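Local coordinates for protein ribose transcriptional regulator (Enterococcus faecium DO, PDB 4RK1) that binds ribose and probably represses transcription by binding regulatory DNA in response to the sugar, at residues K8-L13 and G66-T71; N19-T24 and Q237-L242; T186-L191 and Y214-Y219. One frame throughout, in Å; residues are numbered along the deposited sequence.

Interaction 1 (K8-L13 and G66-T71)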
loop_
_atom_site.group_PDB
_atom_site.type_symbol
_atom_site.label_atom_id
_atom_site.label_comp_id
_atom_site.label_asym_id
_atom_site.label_seq_id
_atom_site.Cartn_x
_atom_site.Cartn_y
_atom_site.Cartn_z
ATOM N N LYS B 8 9.316 -17.840 17.762
ATOM C CA LYS B 8 8.807 -18.038 16.363
ATOM C C LYS B 8 8.319 -16.745 15.663
ATOM O O LYS B 8 7.439 -16.807 14.811
ATOM C CB LYS B 8 7.663 -19.071 16.357
ATOM C CG LYS B 8 7.967 -20.408 17.025
ATOM C CD LYS B 8 9.029 -21.199 16.281
ATOM C CE LYS B 8 8.491 -21.803 14.992
ATOM N NZ LYS B 8 9.557 -21.958 13.967
ATOM N N THR B 9 8.894 -15.592 16.003
ATOM C CA THR B 9 8.432 -14.305 15.479
ATOM C C THR B 9 9.617 -13.580 14.862
ATOM O O THR B 9 10.697 -13.531 15.464
ATOM C CB THR B 9 7.819 -13.410 16.584
ATOM O OG1 THR B 9 6.678 -14.049 17.157
ATOM C CG2 THR B 9 7.366 -12.068 16.013
ATOM N N ILE B 10 9.411 -13.032 13.665
ATOM C CA ILE B 10 10.428 -12.256 12.960
ATOM C C ILE B 10 9.872 -10.859 12.766
ATOM O O ILE B 10 8.748 -10.717 12.302
ATOM C CB ILE B 10 10.723 -12.861 11.564
ATOM C CG1 ILE B 10 11.211 -14.307 11.684
ATOM C CG2 ILE B 10 11.712 -12.006 10.776
ATOM C CD1 ILE B 10 12.455 -14.488 12.509
ATOM N N GLY B 11 10.661 -9.844 13.103
ATOM C CA GLY B 11 10.286 -8.446 12.896
ATOM C C GLY B 11 10.862 -7.833 11.636
ATOM O O GLY B 11 12.048 -7.958 11.364
ATOM N N VAL B 12 10.010 -7.154 10.870
ATOM C CA VAL B 12 10.407 -6.483 9.645
ATOM C C VAL B 12 10.279 -4.981 9.867
ATOM O O VAL B 12 9.205 -4.496 10.198
ATOM C CB VAL B 12 9.517 -6.927 8.470
ATOM C CG1 VAL B 12 9.980 -6.289 7.175
ATOM C CG2 VAL B 12 9.523 -8.438 8.350
ATOM N N LEU B 13 11.375 -4.249 9.706
ATOM C CA LEU B 13 11.368 -2.818 9.920
ATOM C C LEU B 13 11.493 -2.106 8.585
ATOM O O LEU B 13 12.484 -2.273 7.880
ATOM C CB LEU B 13 12.496 -2.411 10.878
ATOM C CG LEU B 13 12.193 -2.580 12.372
ATOM C CD1 LEU B 13 11.852 -4.016 12.724
ATOM C CD2 LEU B 13 13.363 -2.090 13.211
ATOM N N GLY B 66 14.358 -12.711 15.269
ATOM C CA GLY B 66 15.268 -12.195 14.246
ATOM C C GLY B 66 14.608 -11.030 13.558
ATOM O O GLY B 66 13.402 -10.855 13.686
ATOM N N PHE B 67 15.400 -10.229 12.847
ATOM C CA PHE B 67 14.911 -9.019 12.207
ATOM C C PHE B 67 15.347 -8.877 10.762
ATOM O O PHE B 67 16.414 -9.324 10.374
ATOM C CB PHE B 67 15.377 -7.783 12.973
ATOM C CG PHE B 67 14.832 -7.701 14.359
ATOM C CD1 PHE B 67 15.412 -8.434 15.389
ATOM C CD2 PHE B 67 13.735 -6.908 14.640
ATOM C CE1 PHE B 67 14.909 -8.368 16.677
ATOM C CE2 PHE B 67 13.228 -6.840 15.929
ATOM C CZ PHE B 67 13.822 -7.564 16.948
ATOM N N ILE B 68 14.494 -8.238 9.969
ATOM C CA ILE B 68 14.824 -7.849 8.618
ATOM C C ILE B 68 14.631 -6.347 8.568
ATOM O O ILE B 68 13.535 -5.851 8.794
ATOM C CB ILE B 68 13.931 -8.563 7.608
ATOM C CG1 ILE B 68 14.116 -10.082 7.748
ATOM C CG2 ILE B 68 14.250 -8.090 6.199
ATOM C CD1 ILE B 68 13.103 -10.905 6.981
ATOM N N ILE B 69 15.709 -5.637 8.274
ATOM C CA ILE B 69 15.802 -4.208 8.496
ATOM C C ILE B 69 16.070 -3.501 7.180
ATOM O O ILE B 69 17.163 -3.620 6.610
ATOM C CB ILE B 69 16.944 -3.893 9.493
ATOM C CG1 ILE B 69 16.722 -4.668 10.800
ATOM C CG2 ILE B 69 17.018 -2.390 9.757
ATOM C CD1 ILE B 69 17.831 -4.510 11.821
ATOM N N ALA B 70 15.068 -2.762 6.708
ATOM C CA ALA B 70 15.131 -2.064 5.434
ATOM C C ALA B 70 15.231 -0.547 5.601
ATOM O O ALA B 70 15.318 0.176 4.609
ATOM C CB ALA B 70 13.906 -2.405 4.603
ATOM N N THR B 71 15.232 -0.077 6.845
ATOM C CA THR B 71 15.250 1.360 7.142
ATOM C C THR B 71 16.591 1.799 7.750
ATOM O O THR B 71 17.170 1.086 8.564
ATOM C CB THR B 71 14.092 1.748 8.103
ATOM O OG1 THR B 71 14.257 3.102 8.557
ATOM C CG2 THR B 71 14.038 0.848 9.310
#
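The F67 ring meets L13 at its edge: methyl CD1 of L13 lies near the ring plane, 3.9 Å from CD2 of F67. G11 O approaches the same ring obliquely. Because G11 has no side chain, the ring leans across this position, with F67 CD2 4.2 Å from G11 CA. L13 CG stands beside its own backbone N (chi1 -82°), which turns CD1 back toward F67, while T71 CG2 packs on L13 CB at 3.9 Å.

I10, V12 and I68 line the other face of the sheet. There I10 CG2 and I68 CD1 are 4.2 Å apart, and helix 20-33 covers them through M26, I29 and L33. The strands are parallel, with axes 19° apart, and neighbour each other in the sheet of the N-terminal lobe, where 9-14 also pairs with 39-44. Four backbone bonds join them: G66 O accepts from G11 N, G11 O from I68 N (2.8 Å), I68 O from L13 N (2.8 Å), and L13 O from A70 N (2.9 Å), none bent below 158° at the hydrogen. Pairing fades at the start, where G66 N lies 3.8 Å from T9 O and has no partner in the model. The bonds that cross the pair are thus all main-chain, and side chains meet across it through apolar atoms; the hydroxyls of T9 and T71 turn elsewhere, to E58 of the second subunit and to A73.

Interaction 2 (N19-T24 and Q237-L242); sequences NPFFST and QPIFEL. With RIB (alpha-D-ribofuranose), chain K.
T24, whose methyl CG2 packs on I239, gives its backbone N to P20 O at 2.8 Å; T24 OG1 also comes within 3.1 Å of P20 O. One turn earlier, N19 caps the helix: its OD1 accepts from F21 N at 2.9 Å, the donor standing well above the carbonyl plane.

F21 gives the largest share of the contact. Its ring extends from helix 20-33 with CG anti to the backbone N (chi1 177°), and this places it between protein and sugar. Over one face lies I239 CG2 in a CH-pi contact, 4.1 Å from the ring centroid and 28° off the normal. Over the opposite face sits C2 of the bound ribose, 3.4 Å above the plane and offset toward the rim. I239 CG1 adds a 3.7 Å contact to F21 CD1, and L242 CD2 comes up obliquely near CZ. Meanwhile CD2 of F21 stands over the centre of the F22 ring, whose CZ in turn reaches to 3.5 Å from ribose C1.

Q237 lines the pocket beside F21, and D94, Q95, N139, R143, N192 and D220 hydrogen-bond the ribose. Aromatic rings against the sugar carbons and polar groups round its hydroxyls, at the N-terminal end of a helix beside the cleft, make this a sugar site characteristic of periplasmic-binding-protein-like domains.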
loop_
_atom_site.group_PDB
_atom_site.type_symbol
_atom_site.label_atom_id
_atom_site.label_comp_id
_atom_site.label_asym_id
_atom_site.label_seq_id
_atom_site.Cartn_x
_atom_site.Cartn_y
_atom_site.Cartn_z
ATOM N N ASN B 19 3.876 2.707 1.176
ATOM C CA ASN B 19 4.424 2.527 -0.163
ATOM C C ASN B 19 4.251 1.071 -0.572
ATOM O O ASN B 19 4.711 0.178 0.142
ATOM C CB ASN B 19 5.896 2.895 -0.153
ATOM C CG ASN B 19 6.545 2.812 -1.516
ATOM O OD1 ASN B 19 6.054 2.183 -2.461
ATOM N ND2 ASN B 19 7.685 3.442 -1.613
ATOM N N PRO B 20 3.596 0.819 -1.718
ATOM C CA PRO B 20 3.401 -0.579 -2.154
ATOM C C PRO B 20 4.688 -1.411 -2.276
ATOM O O PRO B 20 4.639 -2.644 -2.146
ATOM C CB PRO B 20 2.717 -0.422 -3.523
ATOM C CG PRO B 20 2.028 0.892 -3.439
ATOM C CD PRO B 20 2.945 1.770 -2.640
ATOM N N PHE B 21 5.824 -0.756 -2.536
ATOM C CA PHE B 21 7.105 -1.436 -2.521
ATOM C C PHE B 21 7.299 -2.216 -1.218
ATOM O O PHE B 21 7.655 -3.387 -1.246
ATOM C CB PHE B 21 8.272 -0.445 -2.733
ATOM C CG PHE B 21 9.617 -1.093 -2.647
ATOM C CD1 PHE B 21 10.172 -1.711 -3.759
ATOM C CD2 PHE B 21 10.302 -1.159 -1.440
ATOM C CE1 PHE B 21 11.391 -2.357 -3.673
ATOM C CE2 PHE B 21 11.522 -1.810 -1.353
ATOM C CZ PHE B 21 12.071 -2.402 -2.479
ATOM N N PHE B 22 7.061 -1.571 -0.076
ATOM C CA PHE B 22 7.333 -2.202 1.212
ATOM C C PHE B 22 6.268 -3.200 1.623
ATOM O O PHE B 22 6.582 -4.172 2.303
ATOM C CB PHE B 22 7.571 -1.157 2.295
ATOM C CG PHE B 22 8.829 -0.395 2.082
ATOM C CD1 PHE B 22 10.049 -1.036 2.199
ATOM C CD2 PHE B 22 8.800 0.933 1.700
ATOM C CE1 PHE B 22 11.224 -0.359 1.958
ATOM C CE2 PHE B 22 9.975 1.621 1.467
ATOM C CZ PHE B 22 11.183 0.972 1.586
ATOM N N SER B 23 5.025 -2.998 1.190
ATOM C CA SER B 23 3.995 -3.998 1.477
ATOM C C SER B 23 4.201 -5.241 0.598
ATOM O O SER B 23 4.020 -6.360 1.062
ATOM C CB SER B 23 2.578 -3.421 1.375
ATOM O OG SER B 23 2.358 -2.772 0.148
ATOM N N THR B 24 4.631 -5.062 -0.646
ATOM C CA THR B 24 4.961 -6.214 -1.484
ATOM C C THR B 24 6.210 -6.936 -0.973
ATOM O O THR B 24 6.273 -8.158 -1.033
ATOM C CB THR B 24 5.114 -5.810 -2.956
ATOM O OG1 THR B 24 3.850 -5.347 -3.436
ATOM C CG2 THR B 24 5.562 -6.982 -3.802
ATOM N N GLN B 237 12.494 -3.381 -9.838
ATOM C CA GLN B 237 13.154 -4.154 -8.805
ATOM C C GLN B 237 12.370 -5.452 -8.655
ATOM O O GLN B 237 11.150 -5.446 -8.798
ATOM C CB GLN B 237 13.127 -3.408 -7.474
ATOM C CG GLN B 237 13.986 -2.160 -7.413
ATOM C CD GLN B 237 14.145 -1.659 -5.994
ATOM O OE1 GLN B 237 13.553 -0.648 -5.601
ATOM N NE2 GLN B 237 14.922 -2.378 -5.207
ATOM N N PRO B 238 13.053 -6.574 -8.374
ATOM C CA PRO B 238 12.320 -7.822 -8.146
ATOM C C PRO B 238 11.828 -7.850 -6.691
ATOM O O PRO B 238 12.438 -8.499 -5.827
ATOM C CB PRO B 238 13.382 -8.894 -8.410
ATOM C CG PRO B 238 14.664 -8.244 -7.979
ATOM C CD PRO B 238 14.513 -6.771 -8.298
ATOM N N ILE B 239 10.731 -7.147 -6.436
ATOM C CA ILE B 239 10.357 -6.736 -5.072
ATOM C C ILE B 239 9.990 -7.938 -4.210
ATOM O O ILE B 239 10.500 -8.116 -3.109
ATOM C CB ILE B 239 9.150 -5.770 -5.053
ATOM C CG1 ILE B 239 9.367 -4.587 -6.000
ATOM C CG2 ILE B 239 8.913 -5.253 -3.634
ATOM C CD1 ILE B 239 8.112 -3.805 -6.288
ATOM N N PHE B 240 9.090 -8.759 -4.729
ATOM C CA PHE B 240 8.615 -9.928 -4.010
ATOM C C PHE B 240 9.781 -10.875 -3.740
ATOM O O PHE B 240 9.929 -11.381 -2.627
ATOM C CB PHE B 240 7.510 -10.611 -4.839
ATOM C CG PHE B 240 6.853 -11.786 -4.155
ATOM C CD1 PHE B 240 5.835 -11.592 -3.237
ATOM C CD2 PHE B 240 7.228 -13.090 -4.468
ATOM C CE1 PHE B 240 5.204 -12.668 -2.634
ATOM C CE2 PHE B 240 6.611 -14.171 -3.857
ATOM C CZ PHE B 240 5.599 -13.959 -2.939
ATOM N N GLU B 241 10.612 -11.097 -4.759
ATOM C CA GLU B 241 11.786 -11.975 -4.647
ATOM C C GLU B 241 12.806 -11.452 -3.659
ATOM O O GLU B 241 13.454 -12.235 -2.981
ATOM C CB GLU B 241 12.476 -12.156 -6.008
ATOM C CG GLU B 241 13.587 -13.204 -6.020
ATOM C CD GLU B 241 14.395 -13.221 -7.310
ATOM O OE1 GLU B 241 14.016 -12.531 -8.276
ATOM O OE2 GLU B 241 15.421 -13.929 -7.361
ATOM N N LEU B 242 12.964 -10.129 -3.612
ATOM C CA LEU B 242 13.815 -9.473 -2.626
ATOM C C LEU B 242 13.362 -9.825 -1.211
ATOM O O LEU B 242 14.174 -10.172 -0.352
ATOM C CB LEU B 242 13.785 -7.956 -2.845
ATOM C CG LEU B 242 14.531 -7.060 -1.868
ATOM C CD1 LEU B 242 16.012 -7.388 -1.875
ATOM C CD2 LEU B 242 14.297 -5.601 -2.230
HETATM O O5 RIB K . 9.653 3.059 -3.615
HETATM C C5 RIB K . 10.232 3.254 -2.318
HETATM C C4 RIB K . 11.682 3.330 -2.503
HETATM O O4 RIB K . 12.352 3.489 -1.241
HETATM C C3 RIB K . 11.951 1.993 -3.178
HETATM O O3 RIB K . 12.516 2.315 -4.435
HETATM C C2 RIB K . 12.841 1.270 -2.189
HETATM O O2 RIB K . 13.994 0.708 -2.795
HETATM C C1 RIB K . 13.083 2.267 -1.037
HETATM O O1 RIB K . 14.456 2.503 -0.792
#

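Interaction 3 (T186-L191 and Y214-Y219)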
loop_
_atom_site.group_PDB
_atom_site.type_symbol
_atom_site.label_atom_id
_atom_site.label_comp_id
_atom_site.label_asym_id
_atom_site.label_seq_id
_atom_site.Cartn_x
_atom_site.Cartn_y
_atom_site.Cartn_z
ATOM N N THR B 186 12.213 18.191 -20.845
ATOM C CA THR B 186 11.298 17.425 -21.690
ATOM C C THR B 186 11.135 15.969 -21.228
ATOM O O THR B 186 10.161 15.301 -21.594
ATOM C CB THR B 186 11.770 17.412 -23.158
ATOM O OG1 THR B 186 13.053 16.784 -23.250
ATOM C CG2 THR B 186 11.852 18.832 -23.724
ATOM N N GLY B 187 12.100 15.478 -20.451
ATOM C CA GLY B 187 12.054 14.123 -19.886
ATOM C C GLY B 187 12.233 14.175 -18.382
ATOM O O GLY B 187 12.819 15.126 -17.850
ATOM N N VAL B 188 11.711 13.162 -17.691
ATOM C CA VAL B 188 11.733 13.123 -16.230
ATOM C C VAL B 188 12.104 11.732 -15.730
ATOM O O VAL B 188 11.506 10.740 -16.156
ATOM C CB VAL B 188 10.361 13.482 -15.613
ATOM C CG1 VAL B 188 10.460 13.550 -14.087
ATOM C CG2 VAL B 188 9.836 14.794 -16.178
ATOM N N PHE B 189 13.077 11.671 -14.830
ATOM C CA PHE B 189 13.364 10.455 -14.059
ATOM C C PHE B 189 12.856 10.671 -12.640
ATOM O O PHE B 189 13.396 11.489 -11.894
ATOM C CB PHE B 189 14.864 10.137 -14.071
ATOM C CG PHE B 189 15.263 8.887 -13.286
ATOM C CD1 PHE B 189 14.404 7.800 -13.141
ATOM C CD2 PHE B 189 16.529 8.795 -12.719
ATOM C CE1 PHE B 189 14.789 6.675 -12.429
ATOM C CE2 PHE B 189 16.920 7.666 -12.015
ATOM C CZ PHE B 189 16.048 6.603 -11.871
ATOM N N ALA B 190 11.791 9.954 -12.292
ATOM C CA ALA B 190 11.235 9.954 -10.939
ATOM C C ALA B 190 11.856 8.809 -10.168
ATOM O O ALA B 190 11.851 7.678 -10.637
ATOM C CB ALA B 190 9.721 9.797 -10.987
ATOM N N LEU B 191 12.382 9.089 -8.980
ATOM C CA LEU B 191 13.192 8.087 -8.283
ATOM C C LEU B 191 12.388 6.943 -7.630
ATOM O O LEU B 191 12.967 5.985 -7.123
ATOM C CB LEU B 191 14.155 8.741 -7.303
ATOM C CG LEU B 191 15.529 9.122 -7.885
ATOM C CD1 LEU B 191 16.343 7.872 -8.205
ATOM C CD2 LEU B 191 15.425 9.984 -9.121
ATOM N N TYR B 214 5.617 15.339 -21.766
ATOM C CA TYR B 214 6.722 14.896 -20.913
ATOM C C TYR B 214 6.900 13.400 -21.014
ATOM O O TYR B 214 5.931 12.658 -20.902
ATOM C CB TYR B 214 6.463 15.273 -19.459
ATOM C CG TYR B 214 6.554 16.754 -19.212
ATOM C CD1 TYR B 214 7.766 17.351 -18.930
ATOM C CD2 TYR B 214 5.426 17.560 -19.289
ATOM C CE1 TYR B 214 7.860 18.720 -18.725
ATOM C CE2 TYR B 214 5.507 18.928 -19.087
ATOM C CZ TYR B 214 6.730 19.501 -18.810
ATOM O OH TYR B 214 6.814 20.858 -18.609
ATOM N N SER B 215 8.134 12.966 -21.224
ATOM C CA SER B 215 8.493 11.553 -21.072
ATOM C C SER B 215 8.830 11.328 -19.605
ATOM O O SER B 215 9.585 12.090 -19.016
ATOM C CB SER B 215 9.683 11.185 -21.950
ATOM O OG SER B 215 9.296 11.023 -23.304
ATOM N N ILE B 216 8.237 10.305 -19.002
ATOM C CA ILE B 216 8.493 10.008 -17.602
ATOM C C ILE B 216 8.905 8.555 -17.427
ATOM O O ILE B 216 8.235 7.648 -17.929
ATOM C CB ILE B 216 7.254 10.294 -16.730
ATOM C CG1 ILE B 216 6.833 11.773 -16.879
ATOM C CG2 ILE B 216 7.548 9.965 -15.270
ATOM C CD1 ILE B 216 5.462 12.073 -16.320
ATOM N N ILE B 217 10.006 8.348 -16.712
ATOM C CA ILE B 217 10.390 7.013 -16.256
ATOM C C ILE B 217 10.466 6.989 -14.727
ATOM O O ILE B 217 11.009 7.900 -14.104
ATOM C CB ILE B 217 11.694 6.510 -16.922
ATOM C CG1 ILE B 217 12.070 5.118 -16.389
ATOM C CG2 ILE B 217 12.856 7.467 -16.680
ATOM C CD1 ILE B 217 13.134 4.432 -17.195
ATOM N N GLY B 218 9.877 5.950 -14.131
ATOM C CA GLY B 218 9.845 5.777 -12.687
ATOM C C GLY B 218 10.831 4.729 -12.197
ATOM O O GLY B 218 11.815 4.413 -12.865
ATOM N N TYR B 219 10.571 4.204 -11.008
ATOM C CA TYR B 219 11.453 3.201 -10.402
ATOM C C TYR B 219 10.680 2.360 -9.400
ATOM O O TYR B 219 10.015 2.913 -8.505
ATOM C CB TYR B 219 12.653 3.871 -9.697
ATOM C CG TYR B 219 13.898 3.009 -9.641
ATOM C CD1 TYR B 219 14.018 1.965 -8.718
ATOM C CD2 TYR B 219 14.961 3.232 -10.524
ATOM C CE1 TYR B 219 15.163 1.177 -8.670
ATOM C CE2 TYR B 219 16.103 2.453 -10.490
ATOM C CZ TYR B 219 16.212 1.429 -9.567
ATOM O OH TYR B 219 17.361 0.658 -9.571
#
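F189 holds CG anti to its backbone N (chi1 180°), while I217 carries CG2 between N and the carbonyl carbon; together these torsions bring F189 CD1 within 3.9 Å of I217 CG2, the two side chains crossing obliquely. They belong to the parallel strands 187-190 and 215-218 of a beta-alpha-beta crossover, connected through helix 193-205, and the strand axes diverge by only 15°.

Four backbone bonds fix the register. T186 O accepts from S215 N, S215 O from V188 N (2.7 Å, but bent to 135° at the hydrogen), V188 O from I217 N at 2.9 Å, and I217 O from A190 N at 2.8 Å. On the face of V188 and I216, the crossover helix packs through L199 and L203, and V188 CB meets I216 CG1 at 4.1 Å. F189 and I217 look the other way, onto A116 of helix 109-122.

At the C-terminal ends the strands approach the ribose cleft, and R143 of the pocket makes a weak bond to L191 O. The F189 ring presents its edge to I217 O and G218 O, and its CZ lies 3.8 Å from CD2 of Y219, whose CB sits 3.3 Å from L191 O.

How the interactions relate
Interactions 1 and 3 are both buried parallel strand pairs, yet they lie on opposite sides of the chain's centre, their own centres about 33 Å apart, one in each lobe. Interaction 2 sits between them near the middle and differs in kind: two helix starts meet through side chains, with T24 and F240 partly exposed and the ribose on the far face of F21. Strand 9-14 of interaction 1 runs on in the chain to helix 20-33 of interaction 2, and A70 CB comes within 4.3 Å of F22 CE1. Q237 CG packs on Y219 CE1 at 3.8 Å, linking interaction 2 to interaction 3. Backbone pairing thus builds the lobes, whereas aromatic and polar side chains serve the cleft.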